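Local coordinates for protein telomere length regulator taz1 (Schizosaccharomyces pombe, PDB 4ZMI) that binds double-stranded telomeric DNA in fission yeast, regulates telomere length and is required for silencing of telomere-adjacent genes and normal meiosis or sporulation, at residues Phe73-Tyr84 with Leu171-Val182. Sequence-based numbering, arbitrary orientation.
With MG (magnesium ion), chain B.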
loop_
_atom_site.group_PDB
_atom_site.type_symbol
_atom_site.label_atom_id
_atom_site.label_comp_id
_atom_site.label_asym_id
_atom_site.label_seq_id
_atom_site.Cartn_x
_atom_site.Cartn_y
_atom_site.Cartn_z
ATOM N N PHE A 73 2.291 -1.391 10.669
ATOM C CA PHE A 73 1.351 -1.685 9.577
ATOM C C PHE A 73 2.046 -1.732 8.220
ATOM O O PHE A 73 1.427 -1.524 7.177
ATOM C CB PHE A 73 0.130 -0.745 9.628
ATOM C CG PHE A 73 -0.725 -1.007 10.812
ATOM C CD1 PHE A 73 -0.440 -0.411 12.032
ATOM C CD2 PHE A 73 -1.741 -1.921 10.748
ATOM C CE1 PHE A 73 -1.182 -0.703 13.147
ATOM C CE2 PHE A 73 -2.498 -2.207 11.863
ATOM C CZ PHE A 73 -2.221 -1.597 13.063
ATOM N N ARG A 74 3.361 -1.947 8.281
ATOM C CA ARG A 74 4.160 -2.442 7.157
ATOM C C ARG A 74 4.607 -1.384 6.178
ATOM O O ARG A 74 5.387 -1.672 5.265
ATOM C CB ARG A 74 3.413 -3.550 6.406
ATOM C CG ARG A 74 3.042 -4.715 7.293
ATOM C CD ARG A 74 1.770 -5.426 6.831
ATOM N NE ARG A 74 2.088 -6.792 6.463
ATOM C CZ ARG A 74 2.250 -7.191 5.212
ATOM N NH1 ARG A 74 2.076 -6.315 4.235
ATOM N NH2 ARG A 74 2.563 -8.453 4.945
ATOM N N THR A 75 4.114 -0.167 6.355
ATOM C CA THR A 75 4.400 0.880 5.390
ATOM C C THR A 75 4.113 2.234 6.042
ATOM O O THR A 75 3.818 2.317 7.234
ATOM C CB THR A 75 3.519 0.707 4.140
ATOM O OG1 THR A 75 3.846 1.706 3.176
ATOM C CG2 THR A 75 2.083 0.888 4.531
ATOM N N ILE A 76 4.208 3.284 5.245
ATOM C CA ILE A 76 4.094 4.644 5.730
ATOM C C ILE A 76 2.696 5.181 5.506
ATOM O O ILE A 76 2.119 4.984 4.441
ATOM C CB ILE A 76 5.022 5.556 4.940
ATOM C CG1 ILE A 76 6.474 5.109 5.103
ATOM C CG2 ILE A 76 4.809 7.001 5.361
ATOM C CD1 ILE A 76 6.963 5.168 6.528
ATOM N N PHE A 77 2.161 5.892 6.491
ATOM C CA PHE A 77 0.821 6.432 6.376
ATOM C C PHE A 77 0.772 7.933 6.351
ATOM O O PHE A 77 0.891 8.596 7.391
ATOM C CB PHE A 77 -0.052 5.867 7.480
ATOM C CG PHE A 77 -0.318 4.420 7.301
ATOM C CD1 PHE A 77 0.567 3.481 7.787
ATOM C CD2 PHE A 77 -1.417 3.998 6.557
ATOM C CE1 PHE A 77 0.336 2.135 7.598
ATOM C CE2 PHE A 77 -1.670 2.663 6.354
ATOM C CZ PHE A 77 -0.784 1.711 6.869
ATOM N N PHE A 78 0.570 8.463 5.149
ATOM C CA PHE A 78 0.548 9.899 4.959
ATOM C C PHE A 78 -0.654 10.544 5.629
ATOM O O PHE A 78 -0.568 11.675 6.122
ATOM C CB PHE A 78 0.667 10.259 3.478
ATOM C CG PHE A 78 2.022 9.948 2.902
ATOM C CD1 PHE A 78 2.232 8.799 2.171
ATOM C CD2 PHE A 78 3.096 10.794 3.132
ATOM C CE1 PHE A 78 3.479 8.500 1.665
ATOM C CE2 PHE A 78 4.339 10.504 2.624
ATOM C CZ PHE A 78 4.535 9.359 1.888
ATOM N N SER A 79 -1.762 9.820 5.701
ATOM C CA SER A 79 -2.895 10.351 6.444
ATOM C C SER A 79 -2.544 10.505 7.920
ATOM O O SER A 79 -2.971 11.445 8.560
ATOM C CB SER A 79 -4.128 9.462 6.303
ATOM O OG SER A 79 -3.903 8.168 6.834
ATOM N N TYR A 80 -1.770 9.571 8.452
ATOM C CA TYR A 80 -1.414 9.606 9.861
ATOM C C TYR A 80 -0.441 10.760 10.133
ATOM O O TYR A 80 -0.660 11.563 11.023
ATOM C CB TYR A 80 -0.787 8.273 10.238
ATOM C CG TYR A 80 -0.438 8.101 11.691
ATOM C CD1 TYR A 80 -1.256 7.372 12.533
ATOM C CD2 TYR A 80 0.732 8.622 12.203
ATOM C CE1 TYR A 80 -0.940 7.186 13.854
ATOM C CE2 TYR A 80 1.064 8.455 13.547
ATOM C CZ TYR A 80 0.224 7.735 14.361
ATOM O OH TYR A 80 0.552 7.542 15.669
ATOM N N ILE A 81 0.619 10.831 9.337
ATOM C CA ILE A 81 1.605 11.889 9.407
ATOM C C ILE A 81 0.992 13.275 9.242
ATOM O O ILE A 81 1.399 14.209 9.917
ATOM C CB ILE A 81 2.671 11.695 8.335
ATOM C CG1 ILE A 81 3.462 10.418 8.619
ATOM C CG2 ILE A 81 3.582 12.897 8.281
ATOM C CD1 ILE A 81 4.525 10.133 7.595
ATOM N N ARG A 82 0.009 13.421 8.359
ATOM C CA ARG A 82 -0.629 14.726 8.192
ATOM C C ARG A 82 -1.512 15.066 9.382
ATOM O O ARG A 82 -1.618 16.227 9.781
ATOM C CB ARG A 82 -1.455 14.787 6.912
ATOM C CG ARG A 82 -2.215 16.106 6.738
ATOM C CD ARG A 82 -3.124 16.090 5.512
ATOM N NE ARG A 82 -2.606 15.186 4.503
ATOM C CZ ARG A 82 -3.127 13.993 4.249
ATOM N NH1 ARG A 82 -4.195 13.580 4.917
ATOM N NH2 ARG A 82 -2.582 13.221 3.324
ATOM N N LYS A 83 -2.136 14.041 9.954
ATOM C CA LYS A 83 -3.057 14.223 11.077
ATOM C C LYS A 83 -2.405 14.640 12.406
ATOM O O LYS A 83 -2.898 15.536 13.072
ATOM C CB LYS A 83 -3.886 12.959 11.307
ATOM C CG LYS A 83 -4.747 13.024 12.551
ATOM C CD LYS A 83 -5.822 14.087 12.366
ATOM C CE LYS A 83 -6.698 14.232 13.599
ATOM N NZ LYS A 83 -8.000 14.869 13.229
ATOM N N TYR A 84 -1.321 13.980 12.802
ATOM C CA TYR A 84 -0.749 14.214 14.131
ATOM C C TYR A 84 0.466 15.131 14.108
ATOM O O TYR A 84 1.494 14.847 13.473
ATOM C CB TYR A 84 -0.482 12.891 14.856
ATOM C CG TYR A 84 -1.729 12.034 14.940
ATOM C CD1 TYR A 84 -1.906 10.950 14.092
ATOM C CD2 TYR A 84 -2.754 12.341 15.828
ATOM C CE1 TYR A 84 -3.051 10.172 14.145
ATOM C CE2 TYR A 84 -3.915 11.570 15.886
ATOM C CZ TYR A 84 -4.053 10.486 15.045
ATOM O OH TYR A 84 -5.194 9.708 15.090
ATOM N N LEU A 171 -4.931 -0.608 8.754
ATOM C CA LEU A 171 -4.808 0.823 9.048
ATOM C C LEU A 171 -4.440 1.045 10.516
ATOM O O LEU A 171 -4.868 0.277 11.397
ATOM C CB LEU A 171 -6.102 1.574 8.732
ATOM C CG LEU A 171 -6.539 1.594 7.262
ATOM C CD1 LEU A 171 -7.895 2.206 7.186
ATOM C CD2 LEU A 171 -5.569 2.415 6.443
ATOM N N PRO A 172 -3.650 2.103 10.793
ATOM C CA PRO A 172 -3.254 2.407 12.175
ATOM C C PRO A 172 -4.376 3.207 12.822
ATOM O O PRO A 172 -4.158 4.158 13.569
ATOM C CB PRO A 172 -1.982 3.243 11.995
ATOM C CG PRO A 172 -2.229 3.971 10.693
ATOM C CD PRO A 172 -3.015 3.016 9.824
ATOM N N TYR A 173 -5.597 2.817 12.490
ATOM C CA TYR A 173 -6.778 3.386 13.097
ATOM C C TYR A 173 -7.627 2.256 13.653
ATOM O O TYR A 173 -7.527 1.099 13.202
ATOM C CB TYR A 173 -7.535 4.214 12.068
ATOM C CG TYR A 173 -6.635 5.206 11.380
ATOM C CD1 TYR A 173 -6.332 5.088 10.020
ATOM C CD2 TYR A 173 -6.057 6.253 12.099
ATOM C CE1 TYR A 173 -5.486 6.001 9.385
ATOM C CE2 TYR A 173 -5.212 7.173 11.478
ATOM C CZ TYR A 173 -4.922 7.042 10.133
ATOM O OH TYR A 173 -4.077 7.967 9.550
ATOM N N THR A 174 -8.451 2.611 14.634
ATOM C CA THR A 174 -9.131 1.662 15.493
ATOM C C THR A 174 -10.602 1.458 15.157
ATOM O O THR A 174 -11.200 0.471 15.583
ATOM C CB THR A 174 -9.031 2.111 16.974
ATOM O OG1 THR A 174 -9.571 3.428 17.114
ATOM C CG2 THR A 174 -7.587 2.140 17.404
ATOM N N SER A 175 -11.201 2.383 14.412
ATOM C CA SER A 175 -12.604 2.219 14.068
ATOM C C SER A 175 -12.941 2.948 12.783
ATOM O O SER A 175 -12.208 3.844 12.361
ATOM C CB SER A 175 -13.473 2.765 15.190
ATOM O OG SER A 175 -13.429 4.185 15.144
ATOM N N LEU A 176 -14.050 2.564 12.155
ATOM C CA LEU A 176 -14.515 3.251 10.955
ATOM C C LEU A 176 -14.833 4.724 11.233
ATOM O O LEU A 176 -14.589 5.586 10.395
ATOM C CB LEU A 176 -15.737 2.547 10.362
ATOM C CG LEU A 176 -15.403 1.189 9.758
ATOM C CD1 LEU A 176 -16.607 0.600 9.031
ATOM C CD2 LEU A 176 -14.193 1.288 8.816
ATOM N N ASP A 177 -15.366 5.017 12.410
ATOM C CA ASP A 177 -15.675 6.402 12.744
ATOM C C ASP A 177 -14.407 7.221 12.747
ATOM O O ASP A 177 -14.357 8.310 12.179
ATOM C CB ASP A 177 -16.321 6.489 14.111
ATOM C CG ASP A 177 -17.723 6.982 14.037
ATOM O OD1 ASP A 177 -18.631 6.150 14.223
ATOM O OD2 ASP A 177 -17.915 8.193 13.770
ATOM N N ALA A 178 -13.384 6.664 13.391
ATOM C CA ALA A 178 -12.076 7.282 13.507
ATOM C C ALA A 178 -11.545 7.719 12.150
ATOM O O ALA A 178 -10.916 8.770 12.022
ATOM C CB ALA A 178 -11.109 6.317 14.168
ATOM N N LEU A 179 -11.812 6.923 11.125
ATOM C CA LEU A 179 -11.376 7.300 9.789
ATOM C C LEU A 179 -11.967 8.644 9.396
ATOM O O LEU A 179 -11.323 9.420 8.696
ATOM C CB LEU A 179 -11.759 6.238 8.760
ATOM C CG LEU A 179 -11.232 4.819 8.969
ATOM C CD1 LEU A 179 -11.520 3.983 7.746
ATOM C CD2 LEU A 179 -9.760 4.869 9.189
ATOM N N ASN A 180 -13.190 8.921 9.844
ATOM C CA ASN A 180 -13.831 10.203 9.529
ATOM C C ASN A 180 -13.108 11.375 10.184
ATOM O O ASN A 180 -13.236 12.520 9.754
ATOM C CB ASN A 180 -15.300 10.199 9.953
ATOM C CG ASN A 180 -16.140 9.217 9.151
ATOM O OD1 ASN A 180 -15.989 9.095 7.930
ATOM N ND2 ASN A 180 -17.031 8.507 9.836
ATOM N N VAL A 181 -12.343 11.072 11.225
ATOM C CA VAL A 181 -11.617 12.081 11.976
ATOM C C VAL A 181 -10.273 12.409 11.312
ATOM O O VAL A 181 -9.778 13.536 11.428
ATOM C CB VAL A 181 -11.446 11.639 13.457
ATOM C CG1 VAL A 181 -10.246 12.292 14.126
ATOM C CG2 VAL A 181 -12.722 11.907 14.243
ATOM N N VAL A 182 -9.692 11.444 10.597
ATOM C CA VAL A 182 -8.378 11.662 9.990
ATOM C C VAL A 182 -8.388 11.862 8.479
ATOM O O VAL A 182 -7.356 12.173 7.889
ATOM C CB VAL A 182 -7.420 10.518 10.312
ATOM C CG1 VAL A 182 -7.414 10.264 11.811
ATOM C CG2 VAL A 182 -7.827 9.246 9.547
HETATM MG MG MG B . -6.247 -0.975 12.953
HETATM O O HOH W 1 -8.233 -2.116 13.720
#
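Pro172 packs against two phenylalanine rings: its CD lies over the centre of Phe77, 3.7 Å from the centroid, in a CH-pi contact, and its CA lies 4.1 Å from the centroid of Phe73, nearer the rim. Leu171 O shares that face of Phe73, 3.5 Å from its CE2, while Leu171 CD2 reaches Phe77 CE2. The Tyr173 ring has Pro172 CG over one face and Val182 CG2 over the other, both toward the rim, and Ser79 OG at its edge, in plane. Tyr173 OH donates to Ser79 OG (2.7 Å), which also hydrogen-bonds Asp126 of helix 118-130. Within the helical domain of Taz1, assigned by sequence to the TRF family, this joins helix 78-83 and the loop before it to the turn entering helix 176-182. That turn binds a magnesium ion through Leu171 O and Tyr173 O, next to the Phe73 ring; Leu168 and a water also belong to the site. With Phe73 cut back to an alanine, Pro172 CA and the metal-bound Leu171 carbonyl would probably lose their aromatic cover. At the far end, Lys83 runs CG past Val182 CG1 and bends at chi2 (67°), where NZ donates a hydrogen bond to Val181 O (2.9 Å) from above the carbonyl plane.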